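401aa long hypothetical glucose-1-phosphate thymidylyltransferase (Sulfolobus tokodaii, PDB 2GGO) probably works as a bifunctional enzyme that transfers nucleotidyl groups to sugar 1-phosphates and acetylates amino-sugar 1-phosphates in making UDP-GlcNAc and UDP-GalNAc. Local coordinates at residues N234-V239 and E252-T257; E319-G324 and G361-G366; A357-H362 and V375-Y380. One frame throughout, in Å; residues are numbered along the deposited sequence.

Interaction 1: residues N234-V239 and E252-T257; sequences NVEDNV and EIKSGT
Asn234-Val239 and Glu252-Thr257 run parallel and in register, Ile253 N giving its hydrogen to Asn234 O and Glu236 N giving its own to Ile253 O, both at 2.8 Å. They belong to successive coils of the left-handed parallel beta-helix built by hexapeptide repeats, each a short strand followed by a turn. Val235 and Ile253 lie side by side on one face of the sheet, and both touch Ile247 of strand 245-247. Ile253, with chi1 -46° leaving CG2 trans to the backbone N, meets Val239 CG1 through that methyl at 3.6 Å where the two side chains cross at about a right angle. Asn234 and Glu252 occupy the other face. The Asn234 amide runs alongside Glu252 with the two flat groups only 12° apart, ND2 coming 3.3 Å from Glu252 CG. Just beyond the strands, Glu236 lies beside Lys254, and its OE1 takes the Ser255 N-H at 3.1 Å, on the anti side and well out of the carboxylate plane. Its other oxygen, OE2, sits 3.6 Å from Glu252 OE2, a like-charge approach that, with Glu270 near Glu252 OE1, may favour protonation of one of the acids. At the corner, Lys254-Thr257 forms a type II turn with Gly256 at its third position, where the positive phi suits glycine. Gly256 N bonds to Asn238 O at 2.6 Å, arriving from above the carbonyl plane. The turn is closed at Lys254 O, which accepts both Thr257 N and, at 2.7 Å, Thr257 OG1.

Interaction 2: residues E319-G324 and G361-G366; sequences EDVNFG and GHVRTG
Asn322 and Arg364 are paired between two parallel coils of the left-handed beta-helix, with Asn322 N bonded to Val363 O (2.8 Å) and Thr365 N to Asn322 O (3.2 Å). Val363 O has a second donor, water 2, whose other hydrogen goes to Asp320 O, tying the coils together. Farther back, His362 N bonds to Glu319 O. Gly324 N is shared between two acceptors of Thr365, the carbonyl O, which it meets from above the carbonyl plane, and OG1 at 2.9 Å. That hydroxyl, brought round by its +60° chi1, is also hydrogen-bonded to Thr327 OG1. The Glu319 carboxylate is taken up by Thr20 and by a salt bridge to Arg21, while its OE2 also accepts from water 1, which sits in the plane of the His362 ring, 2.7 Å from NE2. Asn322 and Arg364 stack amide on guanidinium, planes 13° apart; ND2 and NH2, both donors, are 3.1 Å apart and not bonded. Inside the helix, Val321 CG1 packs on Val363 CB at 4.0 Å. The weakly bonded strand around 322-323 lies between strand 364-365 and, on the preceding coil, strand 305-308, where Asn322 touches Lys305 and Phe323 touches Ile306.

Interaction 3: residues A357-H362 and V375-Y380; sequences AFIGGH and VKIGAY
Ile377 O receives the N-H of Gly360 at 2.6 Å, nearly straight onto the carbonyl. The same parallel pairing continues backward through Ile377 N to Phe358 O (2.7 Å) and Phe358 N to Val375 O, and reappears beyond the bend as Tyr380 N to Gly361 O. These are adjacent coils of the left-handed beta-helix near its C-terminal end. Gly360, having no side chain, lets its CA come within 3.8 Å of Ala379 CA, leaving no room for a CB. Ile359 and Ile377 point the same way on one face of the sheet, with CD1 of Ile359 4.0 Å from CG1 of Ile377, and both pack on Ile371. On the other face Phe358 crosses Lys376, its CD2 4.1 Å from Lys376 CG. Phe358 also packs on Pro16, Pro212 and Trp213. Lys376, bent at chi3, turns away from Phe358 and gives NZ to Asn342 O. Its side chain is about 8 Å from that of Glu12, which probably lies in the nucleotide site. At the corner, His362 and Tyr380 share a chi1 near -60° and lie side by side, planes 1° apart but slid until the rings barely overlap. His362 CB stands over the Tyr380 face, 4.0 Å from its centroid, while Tyr380 OH lies above the imidazole near its rim. The backbone therefore carries the polar bonding between the coils, one face supplies apolar packing within the helix, and Phe358, on the other face, and separately Ala379 N, bonded to His19 ND1, join the helix to the N-terminal part.

Overall arrangement
All three contacts pair coils of the C-terminal left-handed beta-helix, each in a different parallel sheet; strands 358-359 and 376-377 of interaction 3 close the sheet that starts at 230-231. Interaction 1 comes first along the chain, its centre 25 Å from that of interaction 2 and 30 Å from that of interaction 3. Interactions 2 and 3 have centres 8 Å apart and share Gly361 and His362, interaction 3 beginning on the stretch where interaction 2 ends. Interaction 2 spans thirty-six intervening residues, including strands 340-343 and 346-349, yet the coils keep their register. Interaction 3, and interaction 2 through Glu319, touch the nucleotidyltransferase part, while interaction 1 lies at the surface away from the annotated sites.

Interaction 1: residues N234-V239 and E252-T257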
ATOM      1  N   ASN A 234      25.320   5.349 -13.439  1.00 43.22           N
ATOM      2  CA  ASN A 234      26.693   5.798 -13.450  1.00 43.09           C
ATOM      3  C   ASN A 234      27.158   5.891 -12.016  1.00 42.73           C
ATOM      4  O   ASN A 234      26.517   6.560 -11.223  1.00 43.29           O
ATOM      5  CB  ASN A 234      26.760   7.166 -14.127  1.00 44.00           C
ATOM      6  CG  ASN A 234      28.071   7.885 -13.884  1.00 47.31           C
ATOM      7  OD1 ASN A 234      29.158   7.301 -14.045  1.00 52.65           O
ATOM      8  ND2 ASN A 234      27.985   9.182 -13.507  1.00 49.34           N
ATOM      9  N   VAL A 235      28.233   5.193 -11.677  1.00 41.70           N
ATOM     10  CA  VAL A 235      28.800   5.205 -10.333  1.00 40.79           C
ATOM     11  C   VAL A 235      30.239   5.668 -10.410  1.00 41.30           C
ATOM     12  O   VAL A 235      31.055   5.071 -11.133  1.00 41.59           O
ATOM     13  CB  VAL A 235      28.758   3.819  -9.684  1.00 40.44           C
ATOM     14  CG1 VAL A 235      29.399   3.840  -8.306  1.00 38.21           C
ATOM     15  CG2 VAL A 235      27.338   3.327  -9.612  1.00 39.23           C
ATOM     16  N   GLU A 236      30.557   6.733  -9.670  1.00 40.73           N
ATOM     17  CA  GLU A 236      31.860   7.361  -9.768  1.00 40.49           C
ATOM     18  C   GLU A 236      32.804   6.554  -8.941  1.00 40.28           C
ATOM     19  O   GLU A 236      32.393   5.583  -8.300  1.00 40.10           O
ATOM     20  CB  GLU A 236      31.822   8.778  -9.220  1.00 39.95           C
ATOM     21  CG  GLU A 236      30.975   9.740 -10.013  1.00 40.64           C
ATOM     22  CD  GLU A 236      31.092  11.183  -9.515  1.00 41.22           C
ATOM     23  OE1 GLU A 236      31.593  11.428  -8.385  1.00 37.97           O
ATOM     24  OE2 GLU A 236      30.661  12.088 -10.280  1.00 44.58           O
ATOM     25  N   ASP A 237      34.072   6.951  -8.933  1.00 40.97           N
ATOM     26  CA  ASP A 237      35.013   6.274  -8.071  1.00 41.25           C
ATOM     27  C   ASP A 237      34.807   6.652  -6.602  1.00 40.40           C
ATOM     28  O   ASP A 237      34.223   7.684  -6.285  1.00 39.62           O
ATOM     29  CB  ASP A 237      36.473   6.381  -8.549  1.00 42.78           C
ATOM     30  CG  ASP A 237      36.956   7.791  -8.660  1.00 47.23           C
ATOM     31  OD1 ASP A 237      36.286   8.716  -8.162  1.00 54.72           O
ATOM     32  OD2 ASP A 237      38.036   7.992  -9.251  1.00 53.50           O
ATOM     33  N   ASN A 238      35.261   5.770  -5.722  1.00 38.24           N
ATOM     34  CA  ASN A 238      35.056   5.892  -4.290  1.00 38.24           C
ATOM     35  C   ASN A 238      33.639   5.845  -3.803  1.00 35.80           C
ATOM     36  O   ASN A 238      33.273   6.587  -2.915  1.00 35.29           O
ATOM     37  CB  ASN A 238      35.765   7.121  -3.746  1.00 39.11           C
ATOM     38  CG  ASN A 238      37.223   6.972  -3.845  1.00 43.61           C
ATOM     39  OD1 ASN A 238      37.879   7.580  -4.700  1.00 50.61           O
ATOM     40  ND2 ASN A 238      37.757   6.084  -3.028  1.00 46.40           N
ATOM     41  N   VAL A 239      32.854   4.961  -4.393  1.00 33.77           N
ATOM     42  CA  VAL A 239      31.568   4.636  -3.857  1.00 32.25           C
ATOM     43  C   VAL A 239      31.725   3.221  -3.319  1.00 32.62           C
ATOM     44  O   VAL A 239      32.266   2.383  -3.995  1.00 32.47           O
ATOM     45  CB  VAL A 239      30.487   4.780  -4.928  1.00 31.90           C
ATOM     46  CG1 VAL A 239      29.133   4.449  -4.351  1.00 29.47           C
ATOM     47  CG2 VAL A 239      30.474   6.191  -5.467  1.00 28.40           C
ATOM     48  N   GLU A 252      22.866   8.477 -10.934  1.00 34.70           N
ATOM     49  CA  GLU A 252      24.247   8.930 -10.822  1.00 34.83           C
ATOM     50  C   GLU A 252      24.614   8.852  -9.370  1.00 32.85           C
ATOM     51  O   GLU A 252      23.890   9.404  -8.530  1.00 32.20           O
ATOM     52  CB  GLU A 252      24.360  10.387 -11.282  1.00 34.22           C
ATOM     53  CG  GLU A 252      25.810  10.804 -11.663  1.00 39.53           C
ATOM     54  CD  GLU A 252      26.113  12.333 -11.492  1.00 39.99           C
ATOM     55  OE1 GLU A 252      25.153  13.146 -11.263  1.00 44.40           O
ATOM     56  OE2 GLU A 252      27.331  12.703 -11.595  1.00 44.07           O
ATOM     57  N   ILE A 253      25.716   8.167  -9.073  1.00 31.65           N
ATOM     58  CA  ILE A 253      26.228   8.011  -7.711  1.00 30.59           C
ATOM     59  C   ILE A 253      27.665   8.537  -7.560  1.00 30.60           C
ATOM     60  O   ILE A 253      28.592   8.042  -8.172  1.00 30.13           O
ATOM     61  CB  ILE A 253      26.163   6.560  -7.265  1.00 30.82           C
ATOM     62  CG1 ILE A 253      24.778   5.954  -7.633  1.00 31.23           C
ATOM     63  CG2 ILE A 253      26.505   6.468  -5.830  1.00 29.36           C
ATOM     64  CD1 ILE A 253      24.387   4.736  -6.887  1.00 31.75           C
ATOM     65  N   LYS A 254      27.811   9.558  -6.724  1.00 29.09           N
ATOM     66  CA  LYS A 254      29.013  10.342  -6.597  1.00 28.31           C
ATOM     67  C   LYS A 254      29.859   9.847  -5.471  1.00 28.02           C
ATOM     68  O   LYS A 254      29.389   9.180  -4.538  1.00 27.45           O
ATOM     69  CB  LYS A 254      28.649  11.806  -6.355  1.00 28.46           C
ATOM     70  CG  LYS A 254      27.701  12.353  -7.404  1.00 26.80           C
ATOM     71  CD  LYS A 254      27.580  13.850  -7.309  1.00 29.74           C
ATOM     72  CE  LYS A 254      26.650  14.479  -8.413  1.00 28.99           C
ATOM     73  NZ  LYS A 254      26.172  15.847  -7.990  1.00 30.61           N
ATOM     74  N   SER A 255      31.133  10.163  -5.588  1.00 26.65           N
ATOM     75  CA  SER A 255      32.163   9.614  -4.721  1.00 26.97           C
ATOM     76  C   SER A 255      31.875   9.881  -3.246  1.00 26.68           C
ATOM     77  O   SER A 255      31.188  10.846  -2.899  1.00 27.49           O
ATOM     78  CB  SER A 255      33.520  10.181  -5.144  1.00 25.79           C
ATOM     79  OG  SER A 255      33.660  10.065  -6.566  1.00 27.95           O
ATOM     80  N   GLY A 256      32.362   8.996  -2.383  1.00 26.53           N
ATOM     81  CA  GLY A 256      32.164   9.169  -0.958  1.00 26.74           C
ATOM     82  C   GLY A 256      30.888   8.508  -0.508  1.00 26.13           C
ATOM     83  O   GLY A 256      30.695   8.270   0.686  1.00 27.59           O
ATOM     84  N   THR A 257      30.025   8.178  -1.459  1.00 25.46           N
ATOM     85  CA  THR A 257      28.794   7.482  -1.134  1.00 24.81           C
ATOM     86  C   THR A 257      29.044   6.061  -0.655  1.00 24.74           C
ATOM     87  O   THR A 257      29.912   5.389  -1.174  1.00 25.30           O
ATOM     88  CB  THR A 257      27.841   7.481  -2.289  1.00 25.33           C
ATOM     89  OG1 THR A 257      27.531   8.825  -2.623  1.00 22.21           O
ATOM     90  CG2 THR A 257      26.576   6.751  -1.937  1.00 23.56           C
TER

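Interaction 2: residues E319-G324 and G361-G366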
ATOM      1  N   GLU A 319       5.514  12.160  -2.791  1.00 16.94           N
ATOM      2  CA  GLU A 319       6.168  12.715  -3.978  1.00 17.57           C
ATOM      3  C   GLU A 319       6.416  14.186  -3.905  1.00 18.55           C
ATOM      4  O   GLU A 319       5.700  14.901  -3.246  1.00 19.44           O
ATOM      5  CB  GLU A 319       5.357  12.392  -5.275  1.00 18.77           C
ATOM      6  CG  GLU A 319       3.952  13.157  -5.477  1.00 17.87           C
ATOM      7  CD  GLU A 319       2.839  12.673  -4.588  1.00 22.25           C
ATOM      8  OE1 GLU A 319       3.050  11.709  -3.869  1.00 23.53           O
ATOM      9  OE2 GLU A 319       1.724  13.253  -4.579  1.00 23.40           O
ATOM     10  N   ASP A 320       7.444  14.629  -4.592  1.00 20.60           N
ATOM     11  CA  ASP A 320       7.869  16.033  -4.668  1.00 21.47           C
ATOM     12  C   ASP A 320       8.000  16.731  -3.314  1.00 20.01           C
ATOM     13  O   ASP A 320       7.565  17.855  -3.145  1.00 16.17           O
ATOM     14  CB  ASP A 320       7.007  16.787  -5.683  1.00 23.93           C
ATOM     15  CG  ASP A 320       7.046  16.142  -7.097  1.00 33.17           C
ATOM     16  OD1 ASP A 320       8.176  15.804  -7.583  1.00 41.35           O
ATOM     17  OD2 ASP A 320       5.957  15.968  -7.757  1.00 39.84           O
ATOM     18  N   VAL A 321       8.618  16.047  -2.339  1.00 17.44           N
ATOM     19  CA  VAL A 321       8.897  16.615  -1.033  1.00 15.14           C
ATOM     20  C   VAL A 321      10.276  17.198  -1.103  1.00 17.23           C
ATOM     21  O   VAL A 321      11.104  16.695  -1.875  1.00 15.65           O
ATOM     22  CB  VAL A 321       8.755  15.571   0.103  1.00 12.77           C
ATOM     23  CG1 VAL A 321       9.039  16.243   1.602  1.00  6.03           C
ATOM     24  CG2 VAL A 321       7.275  15.078   0.137  1.00 11.92           C
ATOM     25  N   ASN A 322      10.513  18.316  -0.419  1.00 17.51           N
ATOM     26  CA  ASN A 322      11.894  18.824  -0.304  1.00 18.58           C
ATOM     27  C   ASN A 322      12.234  18.964   1.131  1.00 16.96           C
ATOM     28  O   ASN A 322      11.520  19.596   1.772  1.00 15.63           O
ATOM     29  CB  ASN A 322      12.104  20.219  -0.981  1.00 20.28           C
ATOM     30  CG  ASN A 322      11.771  20.191  -2.504  1.00 27.18           C
ATOM     31  OD1 ASN A 322      12.500  19.635  -3.316  1.00 30.99           O
ATOM     32  ND2 ASN A 322      10.602  20.731  -2.861  1.00 33.70           N
ATOM     33  N   PHE A 323      13.382  18.439   1.567  1.00 15.94           N
ATOM     34  CA  PHE A 323      13.831  18.691   2.919  1.00 13.71           C
ATOM     35  C   PHE A 323      14.693  19.856   2.967  1.00 13.50           C
ATOM     36  O   PHE A 323      15.749  19.851   2.345  1.00 16.22           O
ATOM     37  CB  PHE A 323      14.560  17.468   3.605  1.00  6.54           C
ATOM     38  CG  PHE A 323      13.562  16.565   4.281  1.00  9.40           C
ATOM     39  CD1 PHE A 323      12.216  16.753   4.003  1.00 15.05           C
ATOM     40  CD2 PHE A 323      13.917  15.590   5.186  1.00 12.75           C
ATOM     41  CE1 PHE A 323      11.231  15.948   4.654  1.00 17.37           C
ATOM     42  CE2 PHE A 323      12.980  14.786   5.800  1.00 13.73           C
ATOM     43  CZ  PHE A 323      11.636  14.957   5.498  1.00 14.46           C
ATOM     44  N   GLY A 324      14.334  20.841   3.768  1.00 11.15           N
ATOM     45  CA  GLY A 324      15.444  21.775   4.115  1.00 11.51           C
ATOM     46  C   GLY A 324      16.618  21.181   4.872  1.00 12.84           C
ATOM     47  O   GLY A 324      16.455  20.260   5.739  1.00 10.76           O
ATOM     48  N   GLY A 361       2.781  14.377  -0.184  1.00 16.51           N
ATOM     49  CA  GLY A 361       3.315  15.006  -1.339  1.00 15.91           C
ATOM     50  C   GLY A 361       3.470  16.500  -1.272  1.00 17.56           C
ATOM     51  O   GLY A 361       2.620  17.215  -0.707  1.00 16.81           O
ATOM     52  N   HIS A 362       4.551  16.982  -1.854  1.00 16.33           N
ATOM     53  CA  HIS A 362       4.744  18.442  -2.080  1.00 19.66           C
ATOM     54  C   HIS A 362       4.922  19.225  -0.801  1.00 18.00           C
ATOM     55  O   HIS A 362       4.763  20.439  -0.765  1.00 20.13           O
ATOM     56  CB  HIS A 362       3.575  19.084  -2.845  1.00 19.63           C
ATOM     57  CG  HIS A 362       3.305  18.446  -4.175  1.00 20.74           C
ATOM     58  ND1 HIS A 362       4.005  18.791  -5.318  1.00 19.30           N
ATOM     59  CD2 HIS A 362       2.399  17.506  -4.551  1.00 19.08           C
ATOM     60  CE1 HIS A 362       3.529  18.091  -6.341  1.00 15.96           C
ATOM     61  NE2 HIS A 362       2.618  17.247  -5.879  1.00 20.49           N
ATOM     62  N   VAL A 363       5.220  18.519   0.266  1.00 17.27           N
ATOM     63  CA  VAL A 363       5.785  19.114   1.451  1.00 14.99           C
ATOM     64  C   VAL A 363       7.151  19.772   1.319  1.00 15.73           C
ATOM     65  O   VAL A 363       8.092  19.282   0.633  1.00 16.77           O
ATOM     66  CB  VAL A 363       5.675  18.099   2.672  1.00 15.33           C
ATOM     67  CG1 VAL A 363       6.582  18.518   3.868  1.00  8.74           C
ATOM     68  CG2 VAL A 363       4.341  18.000   3.116  1.00 13.94           C
ATOM     69  N   ARG A 364       7.339  20.892   2.033  1.00 18.02           N
ATOM     70  CA  ARG A 364       8.669  21.560   2.036  1.00 18.28           C
ATOM     71  C   ARG A 364       9.003  21.796   3.500  1.00 17.31           C
ATOM     72  O   ARG A 364       8.206  22.350   4.181  1.00 12.66           O
ATOM     73  CB  ARG A 364       8.673  22.884   1.214  1.00 19.92           C
ATOM     74  CG  ARG A 364      10.113  23.547   1.250  1.00 23.95           C
ATOM     75  CD  ARG A 364      10.410  24.737   0.244  1.00 27.65           C
ATOM     76  NE  ARG A 364      10.628  24.332  -1.169  1.00 39.08           N
ATOM     77  CZ  ARG A 364      11.785  23.894  -1.721  1.00 43.60           C
ATOM     78  NH1 ARG A 364      12.910  23.729  -0.985  1.00 46.26           N
ATOM     79  NH2 ARG A 364      11.807  23.602  -3.037  1.00 43.87           N
ATOM     80  N   THR A 365      10.120  21.294   4.031  1.00 13.79           N
ATOM     81  CA  THR A 365      10.331  21.640   5.457  1.00 10.17           C
ATOM     82  C   THR A 365      11.379  22.734   5.446  1.00 12.69           C
ATOM     83  O   THR A 365      12.228  22.741   4.582  1.00 10.16           O
ATOM     84  CB  THR A 365      10.867  20.506   6.237  1.00 11.50           C
ATOM     85  OG1 THR A 365      12.136  20.180   5.601  1.00  8.84           O
ATOM     86  CG2 THR A 365      10.057  19.316   6.006  1.00 12.45           C
ATOM     87  N   GLY A 366      11.312  23.726   6.335  1.00  9.96           N
ATOM     88  CA  GLY A 366      12.433  24.611   6.510  1.00  6.12           C
ATOM     89  C   GLY A 366      13.715  23.988   6.996  1.00  8.96           C
ATOM     90  O   GLY A 366      13.641  22.817   7.377  1.00  4.34           O
TER
HETATM   91  O   HOH W   1       1.078  15.229  -6.823  1.00 28.95           O
HETATM   92  O   HOH W   2       8.254  20.338  -2.222  1.00 16.47           O

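Interaction 3: residues A357-H362 and V375-Y380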
ATOM      1  N   ALA A 357       8.362   9.018  10.326  1.00 16.12           N
ATOM      2  CA  ALA A 357       7.295   9.898   9.942  1.00 14.94           C
ATOM      3  C   ALA A 357       6.596   9.547   8.639  1.00 17.04           C
ATOM      4  O   ALA A 357       7.161   8.877   7.817  1.00 15.71           O
ATOM      5  CB  ALA A 357       7.812  11.372   9.962  1.00 18.01           C
ATOM      6  N   PHE A 358       5.356  10.041   8.466  1.00 17.07           N
ATOM      7  CA  PHE A 358       4.619   9.925   7.202  1.00 17.88           C
ATOM      8  C   PHE A 358       4.334  11.306   6.567  1.00 17.86           C
ATOM      9  O   PHE A 358       3.561  12.095   7.087  1.00 17.43           O
ATOM     10  CB  PHE A 358       3.343   9.149   7.476  1.00 18.73           C
ATOM     11  CG  PHE A 358       3.599   7.835   8.148  1.00 18.61           C
ATOM     12  CD1 PHE A 358       4.164   6.806   7.448  1.00 22.20           C
ATOM     13  CD2 PHE A 358       3.298   7.628   9.488  1.00 23.41           C
ATOM     14  CE1 PHE A 358       4.426   5.591   8.030  1.00 20.45           C
ATOM     15  CE2 PHE A 358       3.534   6.398  10.056  1.00 20.88           C
ATOM     16  CZ  PHE A 358       4.098   5.374   9.316  1.00 24.47           C
ATOM     17  N   ILE A 359       5.029  11.560   5.459  1.00 17.63           N
ATOM     18  CA  ILE A 359       5.078  12.893   4.828  1.00 18.94           C
ATOM     19  C   ILE A 359       4.314  12.934   3.480  1.00 18.03           C
ATOM     20  O   ILE A 359       4.707  12.244   2.516  1.00 20.19           O
ATOM     21  CB  ILE A 359       6.517  13.287   4.567  1.00 16.85           C
ATOM     22  CG1 ILE A 359       7.440  13.031   5.783  1.00 20.49           C
ATOM     23  CG2 ILE A 359       6.615  14.717   3.981  1.00 15.59           C
ATOM     24  CD1 ILE A 359       7.364  13.973   7.015  1.00 14.78           C
ATOM     25  N   GLY A 360       3.300  13.797   3.388  1.00 17.46           N
ATOM     26  CA  GLY A 360       2.522  13.975   2.190  1.00 16.05           C
ATOM     27  C   GLY A 360       3.296  14.567   1.035  1.00 16.71           C
ATOM     28  O   GLY A 360       4.354  15.156   1.232  1.00 18.00           O
ATOM     29  N   GLY A 361       2.781  14.377  -0.184  1.00 16.51           N
ATOM     30  CA  GLY A 361       3.315  15.006  -1.339  1.00 15.91           C
ATOM     31  C   GLY A 361       3.470  16.500  -1.272  1.00 17.56           C
ATOM     32  O   GLY A 361       2.620  17.215  -0.707  1.00 16.81           O
ATOM     33  N   HIS A 362       4.551  16.982  -1.854  1.00 16.33           N
ATOM     34  CA  HIS A 362       4.744  18.442  -2.080  1.00 19.66           C
ATOM     35  C   HIS A 362       4.922  19.225  -0.801  1.00 18.00           C
ATOM     36  O   HIS A 362       4.763  20.439  -0.765  1.00 20.13           O
ATOM     37  CB  HIS A 362       3.575  19.084  -2.845  1.00 19.63           C
ATOM     38  CG  HIS A 362       3.305  18.446  -4.175  1.00 20.74           C
ATOM     39  ND1 HIS A 362       4.005  18.791  -5.318  1.00 19.30           N
ATOM     40  CD2 HIS A 362       2.399  17.506  -4.551  1.00 19.08           C
ATOM     41  CE1 HIS A 362       3.529  18.091  -6.341  1.00 15.96           C
ATOM     42  NE2 HIS A 362       2.618  17.247  -5.879  1.00 20.49           N
ATOM     43  N   VAL A 375       4.681  10.866  13.350  1.00 17.45           N
ATOM     44  CA  VAL A 375       3.908  12.064  13.017  1.00 16.71           C
ATOM     45  C   VAL A 375       3.527  11.987  11.564  1.00 14.94           C
ATOM     46  O   VAL A 375       4.299  11.467  10.727  1.00 16.01           O
ATOM     47  CB  VAL A 375       4.727  13.370  13.420  1.00 15.15           C
ATOM     48  CG1 VAL A 375       4.454  14.518  12.537  1.00 13.60           C
ATOM     49  CG2 VAL A 375       4.443  13.734  14.862  1.00 15.91           C
ATOM     50  N   LYS A 376       2.322  12.486  11.232  1.00 14.48           N
ATOM     51  CA  LYS A 376       1.916  12.589   9.829  1.00 15.61           C
ATOM     52  C   LYS A 376       1.913  14.010   9.417  1.00 16.67           C
ATOM     53  O   LYS A 376       1.454  14.864  10.166  1.00 15.93           O
ATOM     54  CB  LYS A 376       0.545  11.966   9.560  1.00 15.86           C
ATOM     55  CG  LYS A 376       0.504  10.535  10.100  1.00 19.48           C
ATOM     56  CD  LYS A 376      -0.829   9.835   9.968  1.00 26.68           C
ATOM     57  CE  LYS A 376      -1.953  10.815  10.032  1.00 33.13           C
ATOM     58  NZ  LYS A 376      -3.173  10.069   9.644  1.00 38.92           N
ATOM     59  N   ILE A 377       2.550  14.299   8.288  1.00 16.01           N
ATOM     60  CA  ILE A 377       2.425  15.617   7.712  1.00 15.62           C
ATOM     61  C   ILE A 377       1.672  15.549   6.394  1.00 17.55           C
ATOM     62  O   ILE A 377       2.123  14.887   5.402  1.00 19.02           O
ATOM     63  CB  ILE A 377       3.858  16.254   7.528  1.00 15.83           C
ATOM     64  CG1 ILE A 377       4.574  16.144   8.904  1.00 15.07           C
ATOM     65  CG2 ILE A 377       3.726  17.649   6.961  1.00 13.59           C
ATOM     66  CD1 ILE A 377       5.792  17.035   9.136  1.00  8.67           C
ATOM     67  N   GLY A 378       0.570  16.273   6.364  1.00 17.28           N
ATOM     68  CA  GLY A 378      -0.315  16.440   5.180  1.00 17.47           C
ATOM     69  C   GLY A 378       0.360  16.967   3.946  1.00 18.60           C
ATOM     70  O   GLY A 378       1.313  17.694   4.040  1.00 19.57           O
ATOM     71  N   ALA A 379      -0.110  16.564   2.776  1.00 17.62           N
ATOM     72  CA  ALA A 379       0.425  17.043   1.510  1.00 17.00           C
ATOM     73  C   ALA A 379       0.392  18.563   1.499  1.00 18.58           C
ATOM     74  O   ALA A 379      -0.464  19.134   2.117  1.00 16.39           O
ATOM     75  CB  ALA A 379      -0.445  16.503   0.371  1.00 16.73           C
ATOM     76  N   TYR A 380       1.337  19.201   0.824  1.00 18.02           N
ATOM     77  CA  TYR A 380       1.373  20.683   0.659  1.00 19.82           C
ATOM     78  C   TYR A 380       1.669  21.453   1.936  1.00 18.24           C
ATOM     79  O   TYR A 380       1.558  22.709   1.981  1.00 18.92           O
ATOM     80  CB  TYR A 380       0.056  21.227   0.026  1.00 20.52           C
ATOM     81  CG  TYR A 380      -0.093  20.756  -1.396  1.00 21.69           C
ATOM     82  CD1 TYR A 380       0.711  21.275  -2.389  1.00 22.74           C
ATOM     83  CD2 TYR A 380      -1.000  19.753  -1.744  1.00 20.71           C
ATOM     84  CE1 TYR A 380       0.620  20.861  -3.686  1.00 23.11           C
ATOM     85  CE2 TYR A 380      -1.095  19.303  -3.102  1.00 18.39           C
ATOM     86  CZ  TYR A 380      -0.255  19.857  -4.033  1.00 23.34           C
ATOM     87  OH  TYR A 380      -0.329  19.470  -5.328  1.00 25.30           O
TER